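Local atomic coordinates of uncharacterized protein DUF2179 (Eubacterium ventriosum, PDB entry 3HLU), a protein that is of unknown function but belongs to a family of YitT-like membrane proteins, this piece being the C-terminal DUF2179 domain. Residues M10-I21 / V69-S78; M25-L36 / E48-T58. All blocks are in the same frame, centred on the assembly; numbering follows the deposited sequence.

Contact 1: M10-I21 / V69-S78; sequences MVYIVSAKRKII and VDPDAFMIVS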
# COMPACT_ATOMS: atom_id res chain seq x y z
N MSE A 10 -7.48 -5.93 8.02
CA MSE A 10 -6.86 -6.22 6.72
C MSE A 10 -5.54 -5.47 6.55
O MSE A 10 -5.43 -4.29 6.90
CB MSE A 10 -7.81 -5.83 5.59
CG MSE A 10 -7.11 -5.57 4.29
SE MSE A 10 -6.83 -7.24 3.34
CE MSE A 10 -8.43 -7.08 2.21
N VAL A 11 -4.53 -6.15 5.99
CA VAL A 11 -3.20 -5.57 5.94
C VAL A 11 -2.50 -5.73 4.60
O VAL A 11 -2.51 -6.79 4.00
CB VAL A 11 -2.30 -6.13 7.04
CG1 VAL A 11 -0.86 -5.76 6.80
CG2 VAL A 11 -2.76 -5.61 8.37
N TYR A 12 -1.89 -4.66 4.13
CA TYR A 12 -1.08 -4.75 2.93
C TYR A 12 0.39 -4.57 3.30
O TYR A 12 0.75 -3.71 4.09
CB TYR A 12 -1.52 -3.71 1.91
CG TYR A 12 -3.02 -3.70 1.68
CD1 TYR A 12 -3.85 -2.90 2.44
CD2 TYR A 12 -3.60 -4.49 0.69
CE1 TYR A 12 -5.22 -2.88 2.23
CE2 TYR A 12 -4.97 -4.48 0.47
CZ TYR A 12 -5.77 -3.67 1.24
OH TYR A 12 -7.14 -3.66 1.05
N ILE A 13 1.23 -5.42 2.74
CA ILE A 13 2.63 -5.33 3.03
C ILE A 13 3.32 -5.02 1.73
O ILE A 13 3.20 -5.77 0.76
CB ILE A 13 3.16 -6.65 3.59
CG1 ILE A 13 2.50 -6.93 4.94
CG2 ILE A 13 4.69 -6.63 3.71
CD1 ILE A 13 2.83 -8.29 5.48
N VAL A 14 4.02 -3.88 1.72
CA VAL A 14 4.82 -3.47 0.58
C VAL A 14 6.27 -3.82 0.79
O VAL A 14 6.91 -3.29 1.68
CB VAL A 14 4.77 -1.97 0.38
CG1 VAL A 14 5.56 -1.59 -0.87
CG2 VAL A 14 3.34 -1.48 0.31
N SER A 15 6.82 -4.69 -0.05
CA SER A 15 8.22 -5.01 0.05
C SER A 15 8.78 -5.59 -1.23
O SER A 15 8.14 -6.39 -1.90
CB SER A 15 8.46 -6.00 1.17
OG SER A 15 9.72 -6.63 1.04
N ALA A 16 10.01 -5.20 -1.57
CA ALA A 16 10.72 -5.79 -2.68
C ALA A 16 10.94 -7.29 -2.46
O ALA A 16 10.85 -8.09 -3.40
CB ALA A 16 12.05 -5.09 -2.89
N LYS A 17 11.21 -7.66 -1.20
CA LYS A 17 11.49 -9.04 -0.82
C LYS A 17 10.20 -9.81 -0.45
O LYS A 17 10.22 -10.74 0.34
CB LYS A 17 12.48 -9.07 0.35
CG LYS A 17 13.83 -8.36 0.11
CD LYS A 17 14.89 -9.27 -0.57
CE LYS A 17 14.94 -9.07 -2.11
NZ LYS A 17 15.45 -10.27 -2.88
N ARG A 18 9.08 -9.44 -1.05
CA ARG A 18 7.79 -9.96 -0.61
C ARG A 18 7.63 -11.48 -0.74
O ARG A 18 7.00 -12.09 0.13
CB ARG A 18 6.64 -9.23 -1.30
CG ARG A 18 6.27 -9.83 -2.65
CD ARG A 18 7.25 -9.42 -3.73
NE ARG A 18 6.93 -8.09 -4.24
CZ ARG A 18 6.40 -7.84 -5.44
NH1 ARG A 18 6.15 -6.58 -5.80
NH2 ARG A 18 6.13 -8.84 -6.28
N LYS A 19 8.17 -12.10 -1.79
CA LYS A 19 8.05 -13.55 -1.92
C LYS A 19 8.66 -14.30 -0.72
O LYS A 19 8.06 -15.20 -0.15
CB LYS A 19 8.67 -14.06 -3.22
CG LYS A 19 8.67 -15.59 -3.27
CD LYS A 19 9.41 -16.21 -4.46
CE LYS A 19 9.28 -17.74 -4.40
NZ LYS A 19 9.68 -18.43 -5.67
N ILE A 20 9.86 -13.90 -0.34
CA ILE A 20 10.47 -14.40 0.89
C ILE A 20 9.60 -14.15 2.14
O ILE A 20 9.39 -15.05 2.95
CB ILE A 20 11.84 -13.76 1.10
CG1 ILE A 20 12.75 -14.08 -0.10
CG2 ILE A 20 12.46 -14.24 2.38
CD1 ILE A 20 14.06 -13.33 -0.09
N ILE A 21 9.11 -12.92 2.29
CA ILE A 21 8.26 -12.60 3.43
C ILE A 21 6.99 -13.43 3.46
O ILE A 21 6.59 -13.93 4.50
CB ILE A 21 7.84 -11.12 3.43
CG1 ILE A 21 9.05 -10.23 3.68
CG2 ILE A 21 6.77 -10.89 4.50
CD1 ILE A 21 8.74 -8.76 3.64
N VAL A 69 13.99 -9.37 7.35
CA VAL A 69 14.07 -9.71 5.93
C VAL A 69 14.26 -8.50 5.05
O VAL A 69 15.12 -8.50 4.16
CB VAL A 69 12.79 -10.40 5.45
CG1 VAL A 69 12.84 -10.61 3.95
CG2 VAL A 69 12.59 -11.69 6.18
N ASP A 70 13.43 -7.49 5.29
CA ASP A 70 13.45 -6.24 4.54
C ASP A 70 13.06 -5.10 5.47
O ASP A 70 11.88 -4.87 5.75
CB ASP A 70 12.50 -6.31 3.35
CG ASP A 70 12.43 -4.99 2.57
OD1 ASP A 70 13.12 -4.02 2.96
OD2 ASP A 70 11.67 -4.91 1.57
N PRO A 71 14.08 -4.37 5.95
CA PRO A 71 13.98 -3.18 6.80
C PRO A 71 13.18 -2.05 6.15
O PRO A 71 12.67 -1.18 6.85
CB PRO A 71 15.43 -2.74 6.94
CG PRO A 71 16.22 -3.99 6.75
CD PRO A 71 15.47 -4.78 5.72
N ASP A 72 13.10 -2.06 4.83
CA ASP A 72 12.42 -0.97 4.13
C ASP A 72 10.96 -1.29 3.89
O ASP A 72 10.17 -0.40 3.58
CB ASP A 72 13.12 -0.64 2.83
CG ASP A 72 14.52 -0.10 3.06
OD1 ASP A 72 15.49 -0.75 2.58
OD2 ASP A 72 14.65 0.95 3.76
N ALA A 73 10.61 -2.56 4.04
CA ALA A 73 9.22 -2.98 3.94
C ALA A 73 8.34 -2.16 4.88
O ALA A 73 8.79 -1.62 5.89
CB ALA A 73 9.08 -4.45 4.24
N PHE A 74 7.07 -2.07 4.52
CA PHE A 74 6.09 -1.46 5.40
C PHE A 74 4.70 -2.03 5.15
O PHE A 74 4.47 -2.77 4.19
CB PHE A 74 6.09 0.06 5.26
CG PHE A 74 5.75 0.53 3.89
CD1 PHE A 74 6.71 0.53 2.89
CD2 PHE A 74 4.47 0.94 3.58
CE1 PHE A 74 6.39 0.95 1.61
CE2 PHE A 74 4.15 1.36 2.30
CZ PHE A 74 5.12 1.37 1.32
N MSE A 75 3.77 -1.67 6.03
CA MSE A 75 2.44 -2.23 6.05
C MSE A 75 1.41 -1.13 6.03
O MSE A 75 1.57 -0.12 6.69
CB MSE A 75 2.24 -3.06 7.31
CG MSE A 75 3.11 -4.28 7.37
SE MSE A 75 2.87 -5.28 9.03
CE MSE A 75 3.95 -4.18 10.21
N ILE A 76 0.35 -1.34 5.28
CA ILE A 76 -0.80 -0.49 5.37
C ILE A 76 -1.93 -1.22 6.07
O ILE A 76 -2.39 -2.26 5.60
CB ILE A 76 -1.26 0.00 3.99
CG1 ILE A 76 -0.12 0.79 3.34
CG2 ILE A 76 -2.50 0.86 4.13
CD1 ILE A 76 -0.26 0.91 1.84
N VAL A 77 -2.34 -0.68 7.20
CA VAL A 77 -3.39 -1.26 8.01
C VAL A 77 -4.74 -0.57 7.78
O VAL A 77 -4.99 0.51 8.32
CB VAL A 77 -3.06 -1.15 9.50
CG1 VAL A 77 -4.21 -1.70 10.33
CG2 VAL A 77 -1.74 -1.86 9.80
N SER A 78 -5.59 -1.23 7.00
CA SER A 78 -6.87 -0.69 6.52
C SER A 78 -7.76 -0.06 7.60
O SER A 78 -7.90 -0.60 8.70
CB SER A 78 -7.64 -1.79 5.78
OG SER A 78 -7.98 -1.39 4.45
O HOH W 1 10.97 -2.90 -0.03

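Contact 2: M25-L36 / E48-T58; sequences MLQELDLGVTML and EVIMCVMRKAT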
# COMPACT_ATOMS: atom_id res chain seq x y z
N MSE A 25 5.83 -16.15 6.31
CA MSE A 25 4.59 -15.86 7.00
C MSE A 25 3.75 -17.12 7.09
O MSE A 25 3.10 -17.39 8.10
CB MSE A 25 3.81 -14.77 6.28
CG MSE A 25 4.23 -13.36 6.64
SE MSE A 25 3.24 -12.02 5.62
CE MSE A 25 1.69 -11.81 6.77
N LEU A 26 3.78 -17.88 5.99
CA LEU A 26 3.06 -19.14 5.86
C LEU A 26 3.71 -20.27 6.65
O LEU A 26 3.02 -21.11 7.22
CB LEU A 26 3.00 -19.58 4.40
CG LEU A 26 2.69 -21.08 4.27
CD1 LEU A 26 1.25 -21.37 4.73
CD2 LEU A 26 2.92 -21.60 2.86
N GLN A 27 5.03 -20.33 6.64
CA GLN A 27 5.72 -21.44 7.26
C GLN A 27 5.71 -21.30 8.76
O GLN A 27 5.36 -22.23 9.48
CB GLN A 27 7.14 -21.56 6.74
CG GLN A 27 7.23 -22.33 5.41
CD GLN A 27 8.38 -21.84 4.53
OE1 GLN A 27 9.27 -21.09 4.98
NE2 GLN A 27 8.35 -22.26 3.26
N GLU A 28 6.08 -20.11 9.24
CA GLU A 28 6.38 -19.93 10.64
C GLU A 28 5.24 -19.31 11.44
O GLU A 28 5.26 -19.36 12.67
CB GLU A 28 7.64 -19.09 10.80
CG GLU A 28 8.84 -19.76 10.16
CD GLU A 28 9.92 -18.78 9.77
OE1 GLU A 28 9.95 -17.68 10.36
OE2 GLU A 28 10.73 -19.12 8.86
N LEU A 29 4.26 -18.74 10.75
CA LEU A 29 3.08 -18.17 11.41
C LEU A 29 1.76 -18.73 10.85
O LEU A 29 0.68 -18.35 11.29
CB LEU A 29 3.12 -16.65 11.32
CG LEU A 29 4.47 -16.05 11.71
CD1 LEU A 29 4.49 -14.54 11.43
CD2 LEU A 29 4.82 -16.35 13.16
N ASP A 30 1.85 -19.66 9.91
CA ASP A 30 0.67 -20.33 9.37
C ASP A 30 -0.37 -19.37 8.86
O ASP A 30 -1.56 -19.68 8.82
CB ASP A 30 0.04 -21.26 10.41
CG ASP A 30 1.05 -22.21 11.04
OD1 ASP A 30 1.30 -23.29 10.44
OD2 ASP A 30 1.59 -21.86 12.12
N LEU A 31 0.08 -18.18 8.46
CA LEU A 31 -0.83 -17.16 7.98
C LEU A 31 -1.16 -17.40 6.53
O LEU A 31 -0.27 -17.73 5.74
CB LEU A 31 -0.22 -15.78 8.13
CG LEU A 31 -0.19 -15.25 9.55
CD1 LEU A 31 0.78 -14.13 9.59
CD2 LEU A 31 -1.58 -14.82 9.97
N GLY A 32 -2.43 -17.25 6.20
CA GLY A 32 -2.88 -17.32 4.82
C GLY A 32 -2.87 -15.94 4.19
O GLY A 32 -3.47 -14.98 4.71
N VAL A 33 -2.17 -15.83 3.07
CA VAL A 33 -2.03 -14.56 2.40
C VAL A 33 -2.39 -14.67 0.92
O VAL A 33 -2.27 -15.74 0.30
CB VAL A 33 -0.60 -13.96 2.58
CG1 VAL A 33 -0.12 -14.16 4.01
CG2 VAL A 33 0.38 -14.56 1.61
N THR A 34 -2.87 -13.55 0.37
CA THR A 34 -3.12 -13.46 -1.07
C THR A 34 -2.10 -12.50 -1.67
O THR A 34 -1.80 -11.46 -1.10
CB THR A 34 -4.52 -12.91 -1.37
OG1 THR A 34 -5.44 -13.29 -0.33
CG2 THR A 34 -5.00 -13.44 -2.71
N MSE A 35 -1.56 -12.87 -2.81
CA MSE A 35 -0.63 -11.99 -3.49
C MSE A 35 -1.38 -11.08 -4.45
O MSE A 35 -1.53 -11.38 -5.63
CB MSE A 35 0.45 -12.79 -4.19
CG MSE A 35 1.75 -12.05 -4.26
SE MSE A 35 2.49 -11.76 -2.47
CE MSE A 35 3.51 -13.40 -2.35
N LEU A 36 -1.87 -9.97 -3.92
CA LEU A 36 -2.58 -8.94 -4.67
C LEU A 36 -1.70 -8.12 -5.62
O LEU A 36 -0.49 -7.94 -5.41
CB LEU A 36 -3.28 -8.01 -3.69
CG LEU A 36 -3.94 -6.77 -4.29
CD1 LEU A 36 -4.93 -7.19 -5.37
CD2 LEU A 36 -4.62 -5.93 -3.21
N GLU A 48 3.51 -6.12 -6.88
CA GLU A 48 2.66 -7.03 -6.13
C GLU A 48 2.69 -6.68 -4.67
O GLU A 48 3.73 -6.34 -4.11
CB GLU A 48 3.20 -8.45 -6.23
CG GLU A 48 2.97 -9.21 -7.50
CD GLU A 48 3.32 -10.67 -7.29
OE1 GLU A 48 4.34 -10.95 -6.57
OE2 GLU A 48 2.57 -11.53 -7.81
N VAL A 49 1.55 -6.84 -4.04
CA VAL A 49 1.39 -6.51 -2.65
C VAL A 49 0.92 -7.77 -1.93
O VAL A 49 0.17 -8.55 -2.49
CB VAL A 49 0.40 -5.34 -2.54
CG1 VAL A 49 -0.39 -5.37 -1.23
CG2 VAL A 49 1.12 -4.02 -2.74
N ILE A 50 1.39 -7.99 -0.70
CA ILE A 50 0.84 -9.06 0.14
C ILE A 50 -0.37 -8.57 0.92
O ILE A 50 -0.28 -7.62 1.69
CB ILE A 50 1.87 -9.62 1.15
CG1 ILE A 50 3.14 -10.10 0.47
CG2 ILE A 50 1.28 -10.75 1.96
CD1 ILE A 50 4.23 -10.44 1.45
N MSE A 51 -1.50 -9.24 0.72
CA MSE A 51 -2.70 -8.98 1.51
C MSE A 51 -2.93 -10.07 2.56
O MSE A 51 -2.81 -11.26 2.29
CB MSE A 51 -3.91 -8.85 0.60
CG MSE A 51 -5.22 -8.89 1.34
SE MSE A 51 -6.62 -8.46 0.06
CE MSE A 51 -5.62 -8.79 -1.61
N CYS A 52 -3.27 -9.66 3.77
CA CYS A 52 -3.46 -10.61 4.83
C CYS A 52 -4.38 -10.04 5.88
O CYS A 52 -4.16 -8.93 6.37
CB CYS A 52 -2.11 -10.98 5.43
SG CYS A 52 -2.18 -12.27 6.70
N VAL A 53 -5.44 -10.78 6.21
CA VAL A 53 -6.30 -10.41 7.32
C VAL A 53 -5.77 -11.08 8.57
O VAL A 53 -5.35 -12.23 8.53
CB VAL A 53 -7.75 -10.84 7.08
CG1 VAL A 53 -8.28 -10.22 5.80
CG2 VAL A 53 -7.83 -12.37 7.00
N MSE A 54 -5.78 -10.35 9.67
CA MSE A 54 -5.12 -10.82 10.87
C MSE A 54 -5.44 -9.95 12.07
O MSE A 54 -5.86 -8.81 11.93
CB MSE A 54 -3.61 -10.84 10.64
CG MSE A 54 -2.98 -9.45 10.69
SE MSE A 54 -1.05 -9.42 10.27
CE MSE A 54 -1.13 -9.19 8.33
N ARG A 55 -5.23 -10.51 13.26
CA ARG A 55 -5.45 -9.82 14.52
C ARG A 55 -4.20 -8.99 14.81
O ARG A 55 -3.13 -9.26 14.25
CB ARG A 55 -5.71 -10.84 15.63
CG ARG A 55 -6.44 -12.11 15.15
CD ARG A 55 -6.92 -13.01 16.29
NE ARG A 55 -8.29 -12.68 16.70
CZ ARG A 55 -8.99 -13.37 17.60
NH1 ARG A 55 -10.23 -13.01 17.92
NH2 ARG A 55 -8.45 -14.44 18.18
N LYS A 56 -4.32 -7.98 15.68
CA LYS A 56 -3.20 -7.08 16.01
C LYS A 56 -1.97 -7.78 16.64
O LYS A 56 -0.83 -7.36 16.43
CB LYS A 56 -3.65 -5.94 16.93
CG LYS A 56 -5.01 -5.30 16.57
CD LYS A 56 -5.37 -4.16 17.56
CE LYS A 56 -6.87 -3.84 17.54
NZ LYS A 56 -7.30 -3.04 18.73
N ALA A 57 -2.20 -8.82 17.42
CA ALA A 57 -1.10 -9.58 18.01
C ALA A 57 -0.23 -10.17 16.92
O ALA A 57 1.00 -10.13 17.00
CB ALA A 57 -1.64 -10.68 18.89
N THR A 58 -0.88 -10.74 15.91
CA THR A 58 -0.17 -11.28 14.77
C THR A 58 0.66 -10.18 14.08
O THR A 58 1.77 -10.43 13.60
CB THR A 58 -1.15 -11.90 13.74
OG1 THR A 58 -2.20 -12.62 14.41
CG2 THR A 58 -0.42 -12.82 12.80
O HOH W 2 -5.80 -13.44 3.99

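Contact 1: M10-I21 / V69-S78
Asp70 OD2 takes two donors: Ser15 OG at 2.7 Å, which meets its anti lone pair, and a water at 2.7 Å that also accepts from Ala16 N. The carboxylate reaches Ser15 because Asp70 CG stands anti to the backbone N (chi1 177°). Its other oxygen, OD1, turns back to its own segment, where Asp72 N, 2.7 Å from Asp70 OD1, approaches from above the carboxylate plane, making an Asx turn; Ala73 N adds a weak bond to the same atom. One aspartate therefore joins two type I turns, Ser15 to Arg18 and Asp70 to Ala73.

Next to this polar knot, strands 10-14 and 74-77 run antiparallel, their axes at 155°. Tyr12 with Ile76 and Val14 with Phe74 are hydrogen-bonded pairs, as Tyr12 N to Ile76 O at 2.9 Å illustrates. Phe74 CG lies between the backbone N and the carbonyl carbon (chi1 61°), which brings the ring alongside Val14, whose CB sits 3.7 Å from the ring centroid in a CH-pi contact over one face. Tyr12 and Ile76 occupy the same side of the sheet, and Tyr12 OH bonds to Ser78 OG of the second subunit.

On the reverse side, Ile13 CG1 and Met75 CG meet at 3.6 Å, the two chains side by side and pointing the same way, with Leu59 and Val62 of helix 56-67 against Met75, a selenomethionine. Where helix 18-28 begins, Val69 CG1 lies 3.8 Å from Ile21 CG1 and also contacts Lys17 CB and Ile20 CG2. With one face turned to the helices, the contact pairs the inner first strand with the last, an outermost strand of the chain's sheet, as in a ferredoxin-like beta-alpha-beta-beta-alpha-beta fold.

Contact 2: M25-L36 / E48-T58
Thr34 and Met51 exchange two backbone hydrogen bonds, Thr34 N to Met51 O at 3.0 Å and Met51 N to Thr34 O at 2.9 Å, in the beta hairpin formed by strands 34-40 and 48-54. The ladder continues at Leu36, whose O accepts from Val49 N at 2.7 Å with an almost straight N-H...O angle of 174°. The segment axes make 143°, so the strands are antiparallel but markedly twisted.

Side chains then divide between the two faces. With Thr34, Leu36 and Val49, Met51 lies on one: its chain runs extended to SE and bends at chi3, carrying the methyl CE across CB and CD2 of Leu36. On the other, the selenium of Met35 rests against Ile50 CG1, while Met35 CG passes Glu48's carboxylate, a group engaged with Arg18. Ile50 CG2 meets Val33 CB at 3.8 Å.

From helix 18-28, Met25 covers the same face, and its CE comes to 3.9 Å from Cys52 SG and 4.2 Å from Met54 CE; behind it, as a second shell, lie Val62 and Leu65 of helix 56-67. Beyond the strand pairs, Leu31, in the turn leading into the hairpin, and Thr58, at the start of helix 56-67, meet tip to tip, Thr58 CG2 lying 3.7 Å from Leu31 CD1 and equally far from Leu31 CD2.

How the contacts relate
The centres of contact 1 and contact 2 lie about 10 Å apart on one four-stranded antiparallel sheet, ordered 34-40, 48-54, 9-14, 74-77. Contact 2 joins the strand pair at one end and contact 1 the pair at the other. Between them, strands 48-54 and 9-14 are neighbours: Ile13 N is 2.9 Å from Ile50 O, a probable hydrogen bond, and Arg18 NH2 forms a 2.8 Å salt bridge with Glu48 OE1. Helix 18-28 serves both contacts. Along the chain, segments 25-36 and 48-58 both fall between 10-21 and 69-78. Contact 1 thus brings the ends of the fold together, while its strand 74-77 continues the sheet into the second subunit.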